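Local coordinates for protein beta-mannosidase (Trichoderma harzianum, PDB 4CVU) that probably hydrolyses terminal beta-linked mannose from the non-reducing ends of mannosides, as a fungal member of glycoside hydrolase family 2, at residues S228-I233 and I468-R473; W106-G111 and F132-Y137; S257-G262 and D296-G301. All blocks are in the same frame, centred on the assembly; numbering follows the deposited sequence.

Overall arrangement
From the N terminus, contact 2 comes first: 106-111 and 132-137 pair in the galactose-binding-like domain and close a short loop of 20 residues. Contact 1 opens next, at 228-233, and is completed only at 468-473, on a helix beside the parallel strands of the next domain. Contact 3 nests within that long excursion, pairing 257-262 with 296-301 in the immunoglobulin-like sheet; none of the three cross. Strands 227-237 and 252-261 are neighbours in this sheet, and contacts 1 and 3 share a mannose. Contact 2 meets the others through Leu-261, packed on Trp-106, Val-108 and Phe-136, and through Gln-134, bonded to the carbonyl of Leu-229. Three domains thus converge here.

Contact 1 of 3, residues S228-I233 and I468-R473; sequences SLNTDI and ITYNVR. With MAN (alpha-D-mannopyranose), chain E; MAN (alpha-D-mannopyranose), chain B.
Asn-230 and Asp-232 meet Tyr-470 and Arg-473 at a domain boundary, where edge strand 227-237 of the immunoglobulin-like sheet lies against helix 458-475, beside a glycan carried by the protein itself. The Asn-230 amide extends anti to its own backbone N (chi1 -169°) and reaches the helix, where ND2 gives a hydrogen bond of 3.2 Å to the carbonyl O of Tyr-470, in the carbonyl plane and on a lone pair. ND2 also lies 3.5 Å from Tyr-470 CD1, obliquely to the ring. Asp-232 crosses Arg-473 at about a right angle: its CB lies over one guanidinium face, toward the rim, while C6 of a mannose lies over the centre of the other, 3.6 Å above the plane. Asp-232 OD2 is 3.9 Å from Arg-473 NH1, a long salt bridge of charges alone, well out of the guanidinium plane. NE forms a salt bridge with Asp-259, NH2 bonds to Ser-257, and NH1 to Asn-528 and an N-acetylglucosamine. Replacing Arg-473 by a leucine would probably leave Asp-259 without this salt-bridge partner, weaken the charge balance at Asp-232 and take away the flat group packed on the mannose. One buried cation thus joins strand, helix and glycan.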
loop_
_atom_site.group_PDB
_atom_site.type_symbol
_atom_site.label_atom_id
_atom_site.label_comp_id
_atom_site.label_asym_id
_atom_site.label_seq_id
_atom_site.Cartn_x
_atom_site.Cartn_y
_atom_site.Cartn_z
ATOM N N SER A 228 -34.540 28.103 -16.766
ATOM C CA SER A 228 -33.403 29.006 -16.571
ATOM C C SER A 228 -32.070 28.302 -16.870
ATOM O O SER A 228 -31.741 27.303 -16.241
ATOM C CB SER A 228 -33.385 29.519 -15.134
ATOM O OG SER A 228 -32.225 30.281 -14.913
ATOM N N LEU A 229 -31.312 28.830 -17.825
ATOM C CA LEU A 229 -29.987 28.295 -18.149
ATOM C C LEU A 229 -28.876 28.883 -17.291
ATOM O O LEU A 229 -28.023 28.152 -16.784
ATOM C CB LEU A 229 -29.639 28.575 -19.617
ATOM C CG LEU A 229 -30.341 27.684 -20.633
ATOM C CD1 LEU A 229 -30.316 28.322 -22.006
ATOM C CD2 LEU A 229 -29.727 26.289 -20.660
ATOM N N ASN A 230 -28.886 30.201 -17.152
ATOM C CA ASN A 230 -27.762 30.959 -16.591
ATOM C C ASN A 230 -28.237 32.410 -16.318
ATOM O O ASN A 230 -29.080 32.942 -17.045
ATOM C CB ASN A 230 -26.591 30.976 -17.587
ATOM C CG ASN A 230 -25.303 31.506 -16.983
ATOM O OD1 ASN A 230 -25.145 31.524 -15.770
ATOM N ND2 ASN A 230 -24.354 31.903 -17.836
ATOM N N THR A 231 -27.683 33.050 -15.291
ATOM C CA THR A 231 -28.144 34.384 -14.867
ATOM C C THR A 231 -26.962 35.268 -14.462
ATOM O O THR A 231 -26.195 34.914 -13.564
ATOM C CB THR A 231 -29.126 34.255 -13.690
ATOM O OG1 THR A 231 -30.301 33.521 -14.104
ATOM C CG2 THR A 231 -29.552 35.631 -13.178
ATOM N N ASP A 232 -26.811 36.403 -15.147
ATOM C CA ASP A 232 -25.763 37.382 -14.851
ATOM C C ASP A 232 -26.391 38.478 -14.008
ATOM O O ASP A 232 -27.289 39.196 -14.494
ATOM C CB ASP A 232 -25.177 37.933 -16.154
ATOM C CG ASP A 232 -24.003 38.919 -15.924
ATOM O OD1 ASP A 232 -23.877 39.512 -14.815
ATOM O OD2 ASP A 232 -23.226 39.131 -16.902
ATOM N N ILE A 233 -25.949 38.589 -12.753
ATOM C CA ILE A 233 -26.299 39.715 -11.875
ATOM C C ILE A 233 -25.046 40.551 -11.724
ATOM O O ILE A 233 -23.950 40.003 -11.367
ATOM C CB ILE A 233 -26.754 39.279 -10.478
ATOM C CG1 ILE A 233 -27.908 38.246 -10.537
ATOM C CG2 ILE A 233 -27.177 40.486 -9.663
ATOM C CD1 ILE A 233 -29.173 38.746 -11.197
ATOM N N ILE A 468 -15.851 31.914 -22.396
ATOM C CA ILE A 468 -15.722 33.123 -21.600
ATOM C C ILE A 468 -17.084 33.744 -21.271
ATOM O O ILE A 468 -17.289 34.187 -20.154
ATOM C CB ILE A 468 -14.836 34.190 -22.268
ATOM C CG1 ILE A 468 -13.467 33.614 -22.619
ATOM C CG2 ILE A 468 -14.668 35.373 -21.355
ATOM C CD1 ILE A 468 -12.751 32.971 -21.461
ATOM N N THR A 469 -17.999 33.755 -22.243
ATOM C CA THR A 469 -19.324 34.347 -22.056
ATOM C C THR A 469 -20.173 33.596 -21.013
ATOM O O THR A 469 -20.767 34.201 -20.116
ATOM C CB THR A 469 -20.106 34.397 -23.405
ATOM O OG1 THR A 469 -19.361 35.152 -24.381
ATOM C CG2 THR A 469 -21.459 35.034 -23.198
ATOM N N TYR A 470 -20.203 32.279 -21.116
ATOM C CA TYR A 470 -20.929 31.455 -20.141
ATOM C C TYR A 470 -20.393 31.628 -18.691
ATOM O O TYR A 470 -21.134 31.901 -17.758
ATOM C CB TYR A 470 -20.841 29.983 -20.529
ATOM C CG TYR A 470 -21.429 29.069 -19.468
ATOM C CD1 TYR A 470 -22.782 29.120 -19.174
ATOM C CD2 TYR A 470 -20.626 28.187 -18.737
ATOM C CE1 TYR A 470 -23.336 28.310 -18.202
ATOM C CE2 TYR A 470 -21.166 27.354 -17.760
ATOM C CZ TYR A 470 -22.519 27.416 -17.493
ATOM O OH TYR A 470 -23.086 26.612 -16.534
ATOM N N ASN A 471 -19.084 31.463 -18.517
ATOM C CA ASN A 471 -18.508 31.515 -17.167
ATOM C C ASN A 471 -18.465 32.918 -16.543
ATOM O O ASN A 471 -18.762 33.049 -15.352
ATOM C CB ASN A 471 -17.160 30.853 -17.159
ATOM C CG ASN A 471 -17.273 29.356 -17.309
ATOM O OD1 ASN A 471 -17.733 28.662 -16.401
ATOM N ND2 ASN A 471 -16.865 28.844 -18.475
ATOM N N VAL A 472 -18.134 33.953 -17.327
ATOM C CA VAL A 472 -18.205 35.352 -16.836
ATOM C C VAL A 472 -19.624 35.698 -16.363
ATOM O O VAL A 472 -19.805 36.267 -15.268
ATOM C CB VAL A 472 -17.724 36.378 -17.881
ATOM C CG1 VAL A 472 -18.213 37.778 -17.532
ATOM C CG2 VAL A 472 -16.203 36.393 -17.978
ATOM N N ARG A 473 -20.626 35.346 -17.171
ATOM C CA ARG A 473 -22.044 35.559 -16.794
ATOM C C ARG A 473 -22.450 34.742 -15.569
ATOM O O ARG A 473 -23.106 35.273 -14.656
ATOM C CB ARG A 473 -23.007 35.252 -17.962
ATOM C CG ARG A 473 -22.954 36.254 -19.101
ATOM C CD ARG A 473 -23.772 35.791 -20.311
ATOM N NE ARG A 473 -25.233 35.850 -20.107
ATOM C CZ ARG A 473 -25.935 36.983 -20.018
ATOM N NH1 ARG A 473 -25.327 38.174 -20.076
ATOM N NH2 ARG A 473 -27.254 36.938 -19.860
HETATM C C1 MAN E . -24.783 35.595 -26.935
HETATM C C2 MAN E . -25.783 34.662 -27.582
HETATM C C3 MAN E . -27.193 35.149 -27.276
HETATM C C4 MAN E . -27.372 35.420 -25.770
HETATM C C5 MAN E . -26.211 36.196 -25.168
HETATM C C6 MAN E . -26.322 36.273 -23.649
HETATM O O2 MAN E . -25.629 33.355 -27.044
HETATM O O3 MAN E . -28.115 34.154 -27.675
HETATM O O4 MAN E . -28.524 36.204 -25.532
HETATM O O5 MAN E . -24.998 35.632 -25.529
HETATM O O6 MAN E . -26.389 35.002 -23.045
HETATM C C1 MAN B . -24.891 32.473 -27.902
HETATM C C2 MAN B . -24.994 31.067 -27.335
HETATM C C3 MAN B . -24.262 30.992 -25.999
HETATM C C4 MAN B . -22.820 31.451 -26.144
HETATM C C5 MAN B . -22.766 32.812 -26.844
HETATM C C6 MAN B . -21.351 33.236 -27.211
HETATM O O2 MAN B . -24.391 30.177 -28.237
HETATM O O3 MAN B . -24.331 29.686 -25.508
HETATM O O4 MAN B . -22.264 31.590 -24.841
HETATM O O5 MAN B . -23.531 32.832 -28.047
HETATM O O6 MAN B . -21.360 34.587 -27.672
HETATM O O HOH W 1 -24.013 36.165 -12.164
#

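Contact 2 of 3, residues W106-G111 and F132-Y137; sequences WLVFDG and FRQWFY
Gln-134 runs alongside Asp-110, pointing the same way, just beyond the antiparallel pairing of strands 103-109 and 135-138. Its CB passes 3.8 Å from the carbonyl O of Phe-109, and CG, anti to the backbone N (chi1 179°), stays beside the same oxygen. The chain continues extended: CD comes near Asp-110 OD1, and NE2 at the tip gives that OD1 a hydrogen bond of 3.1 Å. The acceptor is approached from above the carboxylate plane, although it lies close to the plane of the amide. NE2 also touches Val-108 CG1 at 3.9 Å and is bonded to the carbonyl O of Leu-229, while Asp-110 OD1 has a salt bridge to Arg-216.

Behind this end the backbones zip up. Leu-107 pairs with Tyr-137 and Phe-109 with Trp-135, each through two N-H to O bonds; Phe-109 N to Trp-135 O is 2.7 Å. Val-108 and Phe-136 form the non-hydrogen-bonded pair between them. On their face, Trp-106 CZ3 meets the edge of the Phe-136 ring at CD2, 3.8 Å away. On the other face, the Phe-109 and Tyr-137 side chains cross at about a right angle, Phe-109 CE2 and Tyr-137 CD2 meeting edge to edge at 4.1 Å. The pair forms one margin of a four-stranded antiparallel sheet, 135-138 being its edge strand, in the beta-sandwich of the galactose-binding-like domain; the Val-108 and Phe-136 face packs on Leu-229 and Leu-261 of the next domain.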
loop_
_atom_site.group_PDB
_atom_site.type_symbol
_atom_site.label_atom_id
_atom_site.label_comp_id
_atom_site.label_asym_id
_atom_site.label_seq_id
_atom_site.Cartn_x
_atom_site.Cartn_y
_atom_site.Cartn_z
ATOM N N TRP A 106 -35.515 19.210 -24.255
ATOM C CA TRP A 106 -34.112 19.621 -24.304
ATOM C C TRP A 106 -33.208 18.747 -23.423
ATOM O O TRP A 106 -33.609 18.292 -22.356
ATOM C CB TRP A 106 -33.976 21.074 -23.834
ATOM C CG TRP A 106 -34.588 22.072 -24.758
ATOM C CD1 TRP A 106 -35.897 22.484 -24.773
ATOM C CD2 TRP A 106 -33.927 22.796 -25.800
ATOM N NE1 TRP A 106 -36.090 23.423 -25.760
ATOM C CE2 TRP A 106 -34.899 23.632 -26.410
ATOM C CE3 TRP A 106 -32.618 22.815 -26.288
ATOM C CZ2 TRP A 106 -34.592 24.483 -27.482
ATOM C CZ3 TRP A 106 -32.298 23.654 -27.329
ATOM C CH2 TRP A 106 -33.297 24.480 -27.941
ATOM N N LEU A 107 -31.987 18.530 -23.898
ATOM C CA LEU A 107 -30.895 18.046 -23.050
ATOM C C LEU A 107 -30.120 19.265 -22.586
ATOM O O LEU A 107 -29.705 20.093 -23.400
ATOM C CB LEU A 107 -29.962 17.112 -23.825
ATOM C CG LEU A 107 -30.586 15.881 -24.476
ATOM C CD1 LEU A 107 -29.544 15.087 -25.245
ATOM C CD2 LEU A 107 -31.254 15.015 -23.431
ATOM N N VAL A 108 -29.919 19.376 -21.282
ATOM C CA VAL A 108 -29.086 20.445 -20.736
ATOM C C VAL A 108 -27.935 19.826 -19.957
ATOM O O VAL A 108 -28.160 19.099 -19.000
ATOM C CB VAL A 108 -29.883 21.412 -19.839
ATOM C CG1 VAL A 108 -28.989 22.550 -19.369
ATOM C CG2 VAL A 108 -31.083 21.992 -20.601
ATOM N N PHE A 109 -26.715 20.141 -20.385
ATOM C CA PHE A 109 -25.484 19.593 -19.794
ATOM C C PHE A 109 -24.641 20.717 -19.222
ATOM O O PHE A 109 -24.146 21.572 -19.959
ATOM C CB PHE A 109 -24.659 18.855 -20.851
ATOM C CG PHE A 109 -25.331 17.633 -21.425
ATOM C CD1 PHE A 109 -25.521 16.501 -20.644
ATOM C CD2 PHE A 109 -25.727 17.598 -22.756
ATOM C CE1 PHE A 109 -26.106 15.361 -21.151
ATOM C CE2 PHE A 109 -26.321 16.456 -23.282
ATOM C CZ PHE A 109 -26.522 15.345 -22.479
ATOM N N ASP A 110 -24.491 20.744 -17.908
ATOM C CA ASP A 110 -23.688 21.793 -17.287
ATOM C C ASP A 110 -22.169 21.548 -17.466
ATOM O O ASP A 110 -21.357 22.489 -17.314
ATOM C CB ASP A 110 -24.039 21.968 -15.812
ATOM C CG ASP A 110 -25.431 22.525 -15.603
ATOM O OD1 ASP A 110 -26.161 22.813 -16.582
ATOM O OD2 ASP A 110 -25.820 22.648 -14.444
ATOM N N GLY A 111 -21.790 20.321 -17.834
ATOM C CA GLY A 111 -20.391 20.066 -18.178
ATOM C C GLY A 111 -20.119 18.665 -18.688
ATOM O O GLY A 111 -20.504 17.674 -18.049
ATOM N N PHE A 132 -15.605 23.556 -20.426
ATOM C CA PHE A 132 -16.008 24.727 -19.661
ATOM C C PHE A 132 -17.336 25.380 -20.129
ATOM O O PHE A 132 -17.614 26.521 -19.729
ATOM C CB PHE A 132 -14.883 25.780 -19.744
ATOM C CG PHE A 132 -13.514 25.226 -19.471
ATOM C CD1 PHE A 132 -13.290 24.442 -18.358
ATOM C CD2 PHE A 132 -12.455 25.521 -20.308
ATOM C CE1 PHE A 132 -12.019 23.918 -18.111
ATOM C CE2 PHE A 132 -11.179 25.010 -20.068
ATOM C CZ PHE A 132 -10.956 24.225 -18.959
ATOM N N ARG A 133 -18.140 24.657 -20.932
ATOM C CA ARG A 133 -19.409 25.175 -21.490
ATOM C C ARG A 133 -20.629 24.359 -21.095
ATOM O O ARG A 133 -20.558 23.143 -20.936
ATOM C CB ARG A 133 -19.360 25.260 -23.026
ATOM C CG ARG A 133 -18.560 26.440 -23.528
ATOM C CD ARG A 133 -18.430 26.483 -25.022
ATOM N NE ARG A 133 -19.621 27.006 -25.715
ATOM C CZ ARG A 133 -19.749 27.058 -27.034
ATOM N NH1 ARG A 133 -18.768 26.622 -27.818
ATOM N NH2 ARG A 133 -20.861 27.547 -27.584
ATOM N N GLN A 134 -21.753 25.072 -20.949
ATOM C CA GLN A 134 -23.054 24.457 -20.787
ATOM C C GLN A 134 -23.569 24.186 -22.191
ATOM O O GLN A 134 -23.617 25.110 -23.034
ATOM C CB GLN A 134 -24.000 25.417 -20.080
ATOM C CG GLN A 134 -25.422 24.918 -19.868
ATOM C CD GLN A 134 -26.251 25.932 -19.097
ATOM O OE1 GLN A 134 -26.326 27.102 -19.488
ATOM N NE2 GLN A 134 -26.901 25.489 -18.015
ATOM N N TRP A 135 -23.937 22.934 -22.452
ATOM C CA TRP A 135 -24.446 22.557 -23.762
ATOM C C TRP A 135 -25.916 22.195 -23.638
ATOM O O TRP A 135 -26.322 21.589 -22.650
ATOM C CB TRP A 135 -23.651 21.364 -24.323
ATOM C CG TRP A 135 -22.160 21.614 -24.506
ATOM C CD1 TRP A 135 -21.145 21.172 -23.685
ATOM C CD2 TRP A 135 -21.517 22.323 -25.577
ATOM N NE1 TRP A 135 -19.928 21.571 -24.182
ATOM C CE2 TRP A 135 -20.127 22.279 -25.338
ATOM C CE3 TRP A 135 -21.976 22.973 -26.729
ATOM C CZ2 TRP A 135 -19.203 22.883 -26.192
ATOM C CZ3 TRP A 135 -21.047 23.560 -27.573
ATOM C CH2 TRP A 135 -19.682 23.513 -27.302
ATOM N N PHE A 136 -26.707 22.564 -24.648
ATOM C CA PHE A 136 -28.122 22.193 -24.710
ATOM C C PHE A 136 -28.563 21.847 -26.142
ATOM O O PHE A 136 -28.163 22.490 -27.098
ATOM C CB PHE A 136 -28.999 23.302 -24.153
ATOM C CG PHE A 136 -28.616 24.670 -24.638
ATOM C CD1 PHE A 136 -27.637 25.391 -23.985
ATOM C CD2 PHE A 136 -29.217 25.214 -25.745
ATOM C CE1 PHE A 136 -27.272 26.641 -24.418
ATOM C CE2 PHE A 136 -28.852 26.465 -26.194
ATOM C CZ PHE A 136 -27.871 27.176 -25.522
ATOM N N TYR A 137 -29.371 20.796 -26.256
ATOM C CA TYR A 137 -29.741 20.220 -27.537
ATOM C C TYR A 137 -31.228 19.908 -27.554
ATOM O O TYR A 137 -31.761 19.341 -26.614
ATOM C CB TYR A 137 -28.936 18.946 -27.798
ATOM C CG TYR A 137 -27.432 19.142 -27.752
ATOM C CD1 TYR A 137 -26.785 19.852 -28.753
ATOM C CD2 TYR A 137 -26.658 18.610 -26.712
ATOM C CE1 TYR A 137 -25.420 20.054 -28.735
ATOM C CE2 TYR A 137 -25.282 18.793 -26.686
ATOM C CZ TYR A 137 -24.667 19.528 -27.689
ATOM O OH TYR A 137 -23.311 19.727 -27.678
#

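Contact 3 of 3, residues S257-G262 and D296-G301; sequences SLDFLG and DMTVTG. With CD (cadmium ion), chain X; MAN (alpha-D-mannopyranose), chain E; NAG (2-acetamido-2-deoxy-beta-D-glucopyranose), chain C.
Asp-259 and Thr-298 stand side by side on neighbouring antiparallel strands and together hold one mannose of the attached glycan. Thr-298 OG1 donates to Asp-259 OD1 at 2.7 Å, arriving on the anti side of the carboxylate. The same hydroxyl accepts from the mannose O4 at 2.6 Å, and the sugar's O6 donates to Asp-259 OD1, again at 2.7 Å. A chi1 of -59° sets Thr-298 OG1 beside its backbone N and turns CG2 to the Ser-257 side, 3.6 Å from that residue's OG.

One step along this face, Ser-257 OG and Thr-300 OG1 share a hydrogen bond of 2.8 Å, close to an N-acetylglucosamine. Arg-473, from the helix across the domain boundary, bonds to both Asp-259 and Ser-257 and probably helps to position them.

The strands themselves set the spacing. Leu-258 and Val-299 form a hydrogen-bonded pair, N to O in both directions, and on this opposite face their side chains touch. Phe-260 N goes on to the carbonyl O of Met-297, and the Phe-260 ring, its CG lodged between backbone N and carbonyl carbon (chi1 59°), lies against 296-301: the carbonyl carbon of Met-297 is 3.3 Å above one face, toward the rim, and Val-299 N is at the edge. At the start of that segment, Asp-296 OD1 binds a cadmium ion at 2.5 Å.

With two hydroxyls donating to OD1 and an arginine at OD2, the Asp-259 carboxylate is probably kept ionised and held from turning; through it and Thr-298 OG1 the mannose is hydrogen-bonded to both strands.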
loop_
_atom_site.group_PDB
_atom_site.type_symbol
_atom_site.label_atom_id
_atom_site.label_comp_id
_atom_site.label_asym_id
_atom_site.label_seq_id
_atom_site.Cartn_x
_atom_site.Cartn_y
_atom_site.Cartn_z
ATOM N N SER A 257 -29.605 39.882 -16.068
ATOM C CA SER A 257 -29.738 39.369 -17.419
ATOM C C SER A 257 -29.883 37.841 -17.351
ATOM O O SER A 257 -29.004 37.129 -16.809
ATOM C CB SER A 257 -28.521 39.791 -18.251
ATOM O OG SER A 257 -28.689 39.431 -19.606
ATOM N N LEU A 258 -30.991 37.334 -17.867
ATOM C CA LEU A 258 -31.338 35.912 -17.704
ATOM C C LEU A 258 -31.359 35.143 -19.026
ATOM O O LEU A 258 -32.086 35.536 -19.946
ATOM C CB LEU A 258 -32.720 35.794 -17.074
ATOM C CG LEU A 258 -32.840 35.935 -15.552
ATOM C CD1 LEU A 258 -32.649 37.361 -15.070
ATOM C CD2 LEU A 258 -34.224 35.421 -15.130
ATOM N N ASP A 259 -30.594 34.046 -19.101
ATOM C CA ASP A 259 -30.633 33.124 -20.234
ATOM C C ASP A 259 -31.649 32.006 -19.952
ATOM O O ASP A 259 -31.802 31.595 -18.810
ATOM C CB ASP A 259 -29.244 32.524 -20.498
ATOM C CG ASP A 259 -28.187 33.593 -20.760
ATOM O OD1 ASP A 259 -28.526 34.588 -21.414
ATOM O OD2 ASP A 259 -27.024 33.450 -20.291
ATOM N N PHE A 260 -32.338 31.524 -20.991
ATOM C CA PHE A 260 -33.437 30.558 -20.810
ATOM C C PHE A 260 -33.733 29.711 -22.063
ATOM O O PHE A 260 -33.235 29.987 -23.147
ATOM C CB PHE A 260 -34.710 31.300 -20.359
ATOM C CG PHE A 260 -35.180 32.365 -21.340
ATOM C CD1 PHE A 260 -36.010 32.043 -22.406
ATOM C CD2 PHE A 260 -34.758 33.683 -21.213
ATOM C CE1 PHE A 260 -36.414 33.021 -23.328
ATOM C CE2 PHE A 260 -35.150 34.655 -22.126
ATOM C CZ PHE A 260 -35.976 34.332 -23.187
ATOM N N LEU A 261 -34.508 28.649 -21.873
ATOM C CA LEU A 261 -35.213 27.959 -22.950
ATOM C C LEU A 261 -36.743 28.036 -22.628
ATOM O O LEU A 261 -37.081 28.124 -21.470
ATOM C CB LEU A 261 -34.758 26.494 -23.009
ATOM C CG LEU A 261 -33.258 26.176 -23.061
ATOM C CD1 LEU A 261 -32.979 24.737 -22.645
ATOM C CD2 LEU A 261 -32.644 26.448 -24.427
ATOM N N GLY A 262 -37.691 28.070 -23.570
ATOM C CA GLY A 262 -37.559 28.420 -24.973
ATOM C C GLY A 262 -38.230 29.771 -25.321
ATOM O O GLY A 262 -37.531 30.756 -25.586
ATOM N N ASP A 296 -34.149 36.166 -28.393
ATOM C CA ASP A 296 -34.642 34.786 -28.461
ATOM C C ASP A 296 -34.494 33.980 -27.153
ATOM O O ASP A 296 -35.436 33.305 -26.726
ATOM C CB ASP A 296 -33.901 34.053 -29.581
ATOM C CG ASP A 296 -34.538 32.741 -29.933
ATOM O OD1 ASP A 296 -35.699 32.767 -30.327
ATOM O OD2 ASP A 296 -33.893 31.678 -29.811
ATOM N N MET A 297 -33.312 34.046 -26.547
ATOM C CA MET A 297 -33.003 33.282 -25.336
ATOM C C MET A 297 -32.543 34.096 -24.132
ATOM O O MET A 297 -31.994 33.557 -23.204
ATOM C CB MET A 297 -31.982 32.191 -25.643
ATOM C CG MET A 297 -30.557 32.696 -25.812
ATOM S SD MET A 297 -29.323 31.398 -25.978
ATOM C CE MET A 297 -29.774 30.705 -27.557
ATOM N N THR A 298 -32.788 35.382 -24.140
ATOM C CA THR A 298 -32.336 36.218 -23.041
ATOM C C THR A 298 -33.270 37.374 -22.744
ATOM O O THR A 298 -33.901 37.924 -23.647
ATOM C CB THR A 298 -30.909 36.737 -23.286
ATOM O OG1 THR A 298 -30.017 35.613 -23.436
ATOM C CG2 THR A 298 -30.431 37.596 -22.116
ATOM N N VAL A 299 -33.372 37.708 -21.461
ATOM C CA VAL A 299 -34.147 38.860 -21.023
ATOM C C VAL A 299 -33.360 39.592 -19.930
ATOM O O VAL A 299 -32.777 38.959 -19.025
ATOM C CB VAL A 299 -35.557 38.463 -20.556
ATOM C CG1 VAL A 299 -35.504 37.587 -19.327
ATOM C CG2 VAL A 299 -36.414 39.710 -20.301
ATOM N N THR A 300 -33.323 40.920 -20.037
ATOM C CA THR A 300 -32.486 41.763 -19.194
ATOM C C THR A 300 -33.223 42.997 -18.698
ATOM O O THR A 300 -34.007 43.606 -19.442
ATOM C CB THR A 300 -31.265 42.256 -19.999
ATOM O OG1 THR A 300 -30.614 41.143 -20.631
ATOM C CG2 THR A 300 -30.281 42.990 -19.114
ATOM N N GLY A 301 -32.962 43.383 -17.458
ATOM C CA GLY A 301 -33.441 44.666 -16.924
ATOM C C GLY A 301 -32.593 45.129 -15.760
ATOM O O GLY A 301 -31.772 44.359 -15.229
HETATM CD CD CD X . -37.034 30.674 -29.849
HETATM C C1 MAN E . -24.783 35.595 -26.935
HETATM C C2 MAN E . -25.783 34.662 -27.582
HETATM C C3 MAN E . -27.193 35.149 -27.276
HETATM C C4 MAN E . -27.372 35.420 -25.770
HETATM C C5 MAN E . -26.211 36.196 -25.168
HETATM C C6 MAN E . -26.322 36.273 -23.649
HETATM O O2 MAN E . -25.629 33.355 -27.044
HETATM O O3 MAN E . -28.115 34.154 -27.675
HETATM O O4 MAN E . -28.524 36.204 -25.532
HETATM O O5 MAN E . -24.998 35.632 -25.529
HETATM O O6 MAN E . -26.389 35.002 -23.045
HETATM C C1 NAG C . -26.923 44.747 -18.196
HETATM C C2 NAG C . -26.528 45.990 -18.989
HETATM C C3 NAG C . -26.678 45.717 -20.471
HETATM C C4 NAG C . -25.831 44.492 -20.867
HETATM C C5 NAG C . -26.181 43.320 -19.951
HETATM C C6 NAG C . -25.305 42.081 -20.110
HETATM C C7 NAG C . -26.886 48.131 -17.855
HETATM C C8 NAG C . -27.871 49.197 -17.468
HETATM N N2 NAG C . -27.358 47.107 -18.552
HETATM O O3 NAG C . -26.245 46.860 -21.165
HETATM O O4 NAG C . -26.103 44.122 -22.204
HETATM O O5 NAG C . -26.082 43.694 -18.601
HETATM O O6 NAG C . -25.892 41.048 -19.334
HETATM O O7 NAG C . -25.708 48.249 -17.527
HETATM O O HOH W 2 -38.467 28.765 -29.187
#